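Local coordinates for fibrinogen-binding protein (Staphylococcus aureus subsp. aureus, PDB 3T49) that probably inhibits complement by binding C3b-containing convertases, as a truncated form of the secreted staphylococcal complement inhibitor SCIN-B, at residues 10-15 and 55-60; 43-46 and 52-55. All coordinates share one frame; numbering follows the deposited sequence. Where two conformers were deposited one is given.

Contact 1: 10-15 and 55-60; sequences RTLLNK and DAKVAL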
loop_
_atom_site.group_PDB
_atom_site.type_symbol
_atom_site.label_atom_id
_atom_site.label_comp_id
_atom_site.label_asym_id
_atom_site.label_seq_id
_atom_site.Cartn_x
_atom_site.Cartn_y
_atom_site.Cartn_z
ATOM N N ARG A 10 6.214 3.027 6.706
ATOM C CA ARG A 10 7.395 2.643 5.955
ATOM C C ARG A 10 7.495 1.110 5.794
ATOM O O ARG A 10 7.854 0.634 4.711
ATOM C CB ARG A 10 8.655 3.249 6.619
ATOM C CG ARG A 10 9.996 2.958 5.890
ATOM C CD ARG A 10 9.987 3.167 4.373
ATOM N NE ARG A 10 9.857 4.575 3.972
ATOM C CZ ARG A 10 9.870 5.022 2.720
ATOM N NH1 ARG A 10 9.973 4.173 1.704
ATOM N NH2 ARG A 10 9.749 6.319 2.466
ATOM N N THR A 11 7.194 0.367 6.850
ATOM C CA THR A 11 7.216 -1.094 6.780
ATOM C C THR A 11 6.261 -1.568 5.691
ATOM O O THR A 11 6.599 -2.461 4.903
ATOM C CB THR A 11 6.881 -1.703 8.125
ATOM O OG1 THR A 11 7.956 -1.388 9.038
ATOM C CG2 THR A 11 6.730 -3.219 8.042
ATOM N N LEU A 12 5.072 -0.978 5.615
ATOM C CA LEU A 12 4.129 -1.351 4.547
ATOM C C LEU A 12 4.675 -0.976 3.187
ATOM O O LEU A 12 4.551 -1.761 2.230
ATOM C CB LEU A 12 2.749 -0.735 4.781
ATOM C CG LEU A 12 1.985 -1.332 5.940
ATOM C CD1 LEU A 12 0.882 -0.361 6.345
ATOM C CD2 LEU A 12 1.395 -2.679 5.647
ATOM N N LEU A 13 5.266 0.212 3.068
ATOM C CA LEU A 13 5.846 0.653 1.795
ATOM C C LEU A 13 6.952 -0.266 1.336
ATOM O O LEU A 13 7.167 -0.452 0.126
ATOM C CB LEU A 13 6.401 2.062 1.899
ATOM C CG LEU A 13 5.397 3.161 1.741
ATOM C CD1 LEU A 13 6.107 4.516 2.017
ATOM C CD2 LEU A 13 4.813 3.105 0.301
ATOM N N ASN A 14 7.656 -0.867 2.287
ATOM C CA ASN A 14 8.779 -1.718 1.903
ATOM C C ASN A 14 8.317 -2.977 1.176
ATOM O O ASN A 14 9.120 -3.613 0.519
ATOM C CB ASN A 14 9.632 -2.106 3.118
ATOM C CG ASN A 14 10.474 -0.944 3.660
ATOM O OD1 ASN A 14 10.689 0.049 2.993
ATOM N ND2 ASN A 14 10.946 -1.112 4.893
ATOM N N LYS A 15 7.036 -3.325 1.298
ATOM C CA LYS A 15 6.457 -4.463 0.567
ATOM C C LYS A 15 5.727 -4.060 -0.702
ATOM O O LYS A 15 5.249 -4.923 -1.437
ATOM C CB LYS A 15 5.464 -5.210 1.458
ATOM C CG LYS A 15 5.962 -5.495 2.837
ATOM C CD LYS A 15 4.906 -6.291 3.613
ATOM C CE LYS A 15 4.970 -6.019 5.122
ATOM N NZ LYS A 15 6.327 -6.225 5.654
ATOM N N ASP A 55 -4.420 7.127 6.603
ATOM C CA ASP A 55 -5.254 6.734 5.471
ATOM C C ASP A 55 -4.465 5.794 4.561
ATOM O O ASP A 55 -5.001 4.794 4.083
ATOM C CB ASP A 55 -5.715 7.965 4.717
ATOM C CG ASP A 55 -6.804 8.730 5.465
ATOM O OD1 ASP A 55 -7.374 8.152 6.414
ATOM O OD2 ASP A 55 -7.070 9.893 5.104
ATOM N N ALA A 56 -3.201 6.107 4.311
ATOM C CA ALA A 56 -2.368 5.272 3.443
ATOM C C ALA A 56 -2.085 3.933 4.093
ATOM O O ALA A 56 -2.042 2.905 3.411
ATOM C CB ALA A 56 -1.082 5.967 3.090
ATOM N N LYS A 57 -1.885 3.904 5.402
ATOM C CA LYS A 57 -1.672 2.664 6.108
ATOM C C LYS A 57 -2.879 1.765 5.940
ATOM O O LYS A 57 -2.737 0.578 5.593
ATOM C CB LYS A 57 -1.405 2.905 7.601
ATOM C CG LYS A 57 -1.220 1.634 8.362
ATOM C CD LYS A 57 -1.055 1.889 9.860
ATOM C CE LYS A 57 -2.370 2.274 10.486
ATOM N NZ LYS A 57 -2.250 2.415 11.965
ATOM N N VAL A 58 -4.081 2.291 6.163
ATOM C CA VAL A 58 -5.291 1.494 6.048
ATOM C C VAL A 58 -5.460 1.013 4.603
ATOM O O VAL A 58 -5.817 -0.154 4.380
ATOM C CB VAL A 58 -6.517 2.301 6.528
ATOM C CG1 VAL A 58 -7.819 1.586 6.208
ATOM C CG2 VAL A 58 -6.413 2.566 8.026
ATOM N N ALA A 59 -5.202 1.868 3.642
ATOM C CA ALA A 59 -5.402 1.494 2.243
ATOM C C ALA A 59 -4.428 0.415 1.819
ATOM O O ALA A 59 -4.791 -0.532 1.112
ATOM C CB ALA A 59 -5.272 2.686 1.347
ATOM N N LEU A 60 -3.176 0.544 2.184
ATOM C CA LEU A 60 -2.189 -0.479 1.853
ATOM C C LEU A 60 -2.506 -1.805 2.544
ATOM O O LEU A 60 -2.441 -2.868 1.927
ATOM C CB LEU A 60 -0.759 -0.015 2.187
ATOM C CG LEU A 60 -0.197 1.047 1.245
ATOM C CD1 LEU A 60 1.097 1.623 1.825
ATOM C CD2 LEU A 60 0.027 0.453 -0.151
#

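Contact 2: 43-46 and 52-55; sequences AALK and SMAD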
loop_
_atom_site.group_PDB
_atom_site.type_symbol
_atom_site.label_atom_id
_atom_site.label_comp_id
_atom_site.label_asym_id
_atom_site.label_seq_id
_atom_site.Cartn_x
_atom_site.Cartn_y
_atom_site.Cartn_z
ATOM N N ALA A 43 4.262 10.910 0.117
ATOM C CA ALA A 43 3.996 12.333 0.340
ATOM C C ALA A 43 3.623 12.604 1.782
ATOM O O ALA A 43 4.058 13.625 2.342
ATOM C CB ALA A 43 2.890 12.813 -0.587
ATOM N N ALA A 44 2.845 11.720 2.387
ATOM C CA ALA A 44 2.418 11.896 3.776
ATOM C C ALA A 44 3.606 11.824 4.709
ATOM O O ALA A 44 3.705 12.612 5.666
ATOM C CB ALA A 44 1.422 10.862 4.139
ATOM N N LEU A 45 4.516 10.905 4.449
ATOM C CA LEU A 45 5.739 10.841 5.265
ATOM C C LEU A 45 6.553 12.131 5.142
ATOM O O LEU A 45 6.961 12.710 6.138
ATOM C CB LEU A 45 6.575 9.629 4.887
ATOM C CG LEU A 45 6.004 8.264 5.295
ATOM C CD1 LEU A 45 6.684 7.186 4.543
ATOM C CD2 LEU A 45 6.146 8.081 6.797
ATOM N N LYS A 46 6.740 12.626 3.934
ATOM C CA LYS A 46 7.581 13.795 3.694
ATOM C C LYS A 46 7.001 15.052 4.353
ATOM O O LYS A 46 7.755 15.991 4.731
ATOM C CB LYS A 46 7.712 13.970 2.175
ATOM C CG LYS A 46 8.618 15.075 1.713
ATOM C CD LYS A 46 9.082 14.792 0.288
ATOM C CE LYS A 46 9.894 13.487 0.225
ATOM N NZ LYS A 46 10.641 13.312 -1.059
ATOM N N SER A 52 -2.986 11.741 6.571
ATOM C CA SER A 52 -2.690 11.039 5.325
ATOM C C SER A 52 -1.907 9.777 5.600
ATOM O O SER A 52 -2.095 8.784 4.892
ATOM C CB SER A 52 -1.946 11.945 4.366
ATOM O OG SER A 52 -2.785 13.027 3.984
ATOM N N MET A 53 -1.016 9.760 6.594
ATOM C CA MET A 53 -0.258 8.549 6.932
ATOM C C MET A 53 -1.226 7.473 7.357
ATOM O O MET A 53 -1.091 6.318 6.927
ATOM C CB MET A 53 0.820 8.799 8.017
ATOM C CG MET A 53 1.998 9.587 7.482
ATOM S SD MET A 53 3.448 9.645 8.597
ATOM C CE MET A 53 2.954 10.812 9.865
ATOM N N ALA A 54 -2.215 7.805 8.194
ATOM C CA ALA A 54 -3.164 6.812 8.652
ATOM C C ALA A 54 -3.995 6.269 7.497
ATOM O O ALA A 54 -4.233 5.055 7.424
ATOM C CB ALA A 54 -4.063 7.417 9.750
ATOM N N ASP A 55 -4.420 7.127 6.603
ATOM C CA ASP A 55 -5.254 6.734 5.471
ATOM C C ASP A 55 -4.465 5.794 4.561
ATOM O O ASP A 55 -5.001 4.794 4.083
ATOM C CB ASP A 55 -5.715 7.965 4.717
ATOM C CG ASP A 55 -6.804 8.730 5.465
ATOM O OD1 ASP A 55 -7.374 8.152 6.414
ATOM O OD2 ASP A 55 -7.070 9.893 5.104
#

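Contact 1: 10-15 and 55-60
Leu12 reaches from helix 5-13 to helix 50-72 and lands between Lys57 and Leu60, which lie one turn apart. The closest approach is made by its CD1 methyl, which meets the methylene CG of Lys57 at 3.5 Å, while the CB of Leu12 faces the Leu60 CD1 methyl at 4.1 Å. That same Leu60 methyl also lies 4.3 Å from CD2 of Leu13, so one branch of Leu60 serves two neighbouring leucines. Leucine is apolar and forked at CG, so CB and a terminal methyl of Leu12 can touch different residues.

Lysine suits the border. Its CG lies anti to the backbone N (chi1 178°), which lays the first methylenes beside Leu12; the chain then bends at chi3 (73°) and carries the ammonium away from the apolar seam; NZ there makes a long, weak ion pair with Glu8. The Leu13 and Leu60 side is the buried one, whereas Leu12 and Lys57 remain partly exposed. No hydrogen bond crosses between the segments, but the carbonyl of Leu12 is bonded to Tyr64 OH. This is apolar helix-to-helix packing within a bundle, consistent with the all-helical SCIN family: it joins the short N-terminal helix 5-13 to helix 50-72, while helix 28-47 adds Ala41 against Leu13.

Contact 2: 43-46 and 52-55
This contact belongs to a helical hairpin: helix 28-47 ends, a short turn follows, and helix 50-72 sets off beside it, so that 43-46 and 52-55 pack where the two helices meet at the turn. Ala44 and Met53 bring their CA atoms to 5.3 Å, a close approach that alanine's single CB methyl suits. The methyl of Ala44 points at the partner helix and rests against two successive residues, 3.5 Å from CB of Ser52 and 3.6 Å from CG of Met53.

Met53 reaches past this methyl to the next residue of helix 28-47. Its CG is anti to its own carbonyl carbon (chi1 -73°) and the following bond is extended, so the thioether is carried across Ala44 to Leu45, where SD lies 3.6 Å from the CD2 methyl. The side chains of Leu45 and Met53 cross at about a right angle there. Leu45 also touches Ala6 and Arg10, and Met53 touches Leu9, so both help to join the hairpin to helix 5-13.

Ser52 marks the more polar border. It offers its CB to Ala44, while OG is hydrogen-bonded elsewhere in the structure; its backbone N is bonded to Asp49 OD1, close to the start of helix 50-72. With no hydrogen bond between the segments, attraction across them rests on dispersion and burial of apolar surface: methyl, methylene and polarisable sulfur meet by shape, and OG and the backbone N of Ser52 find their partners outside the two segments.

Overall arrangement
Both contacts use helix 50-72, on which segments 52-55 and 55-60 follow one another and share Asp55. Their other halves come from different helices: contact 1 brings in helix 5-13 from the start of the chain, and contact 2 brings in helix 28-47, just ahead of the turn. Their centres are about 9 Å apart. They meet directly, with Leu13 CD1 3.7 Å from Leu45 CD1, so the three helices pack against one another around a common apolar interior. Contact 2 is local along the sequence, whereas the segments of contact 1 are 40 residues apart at their closest ends; together they tie the N-terminal helix to the hairpin in this small, mostly helical protein.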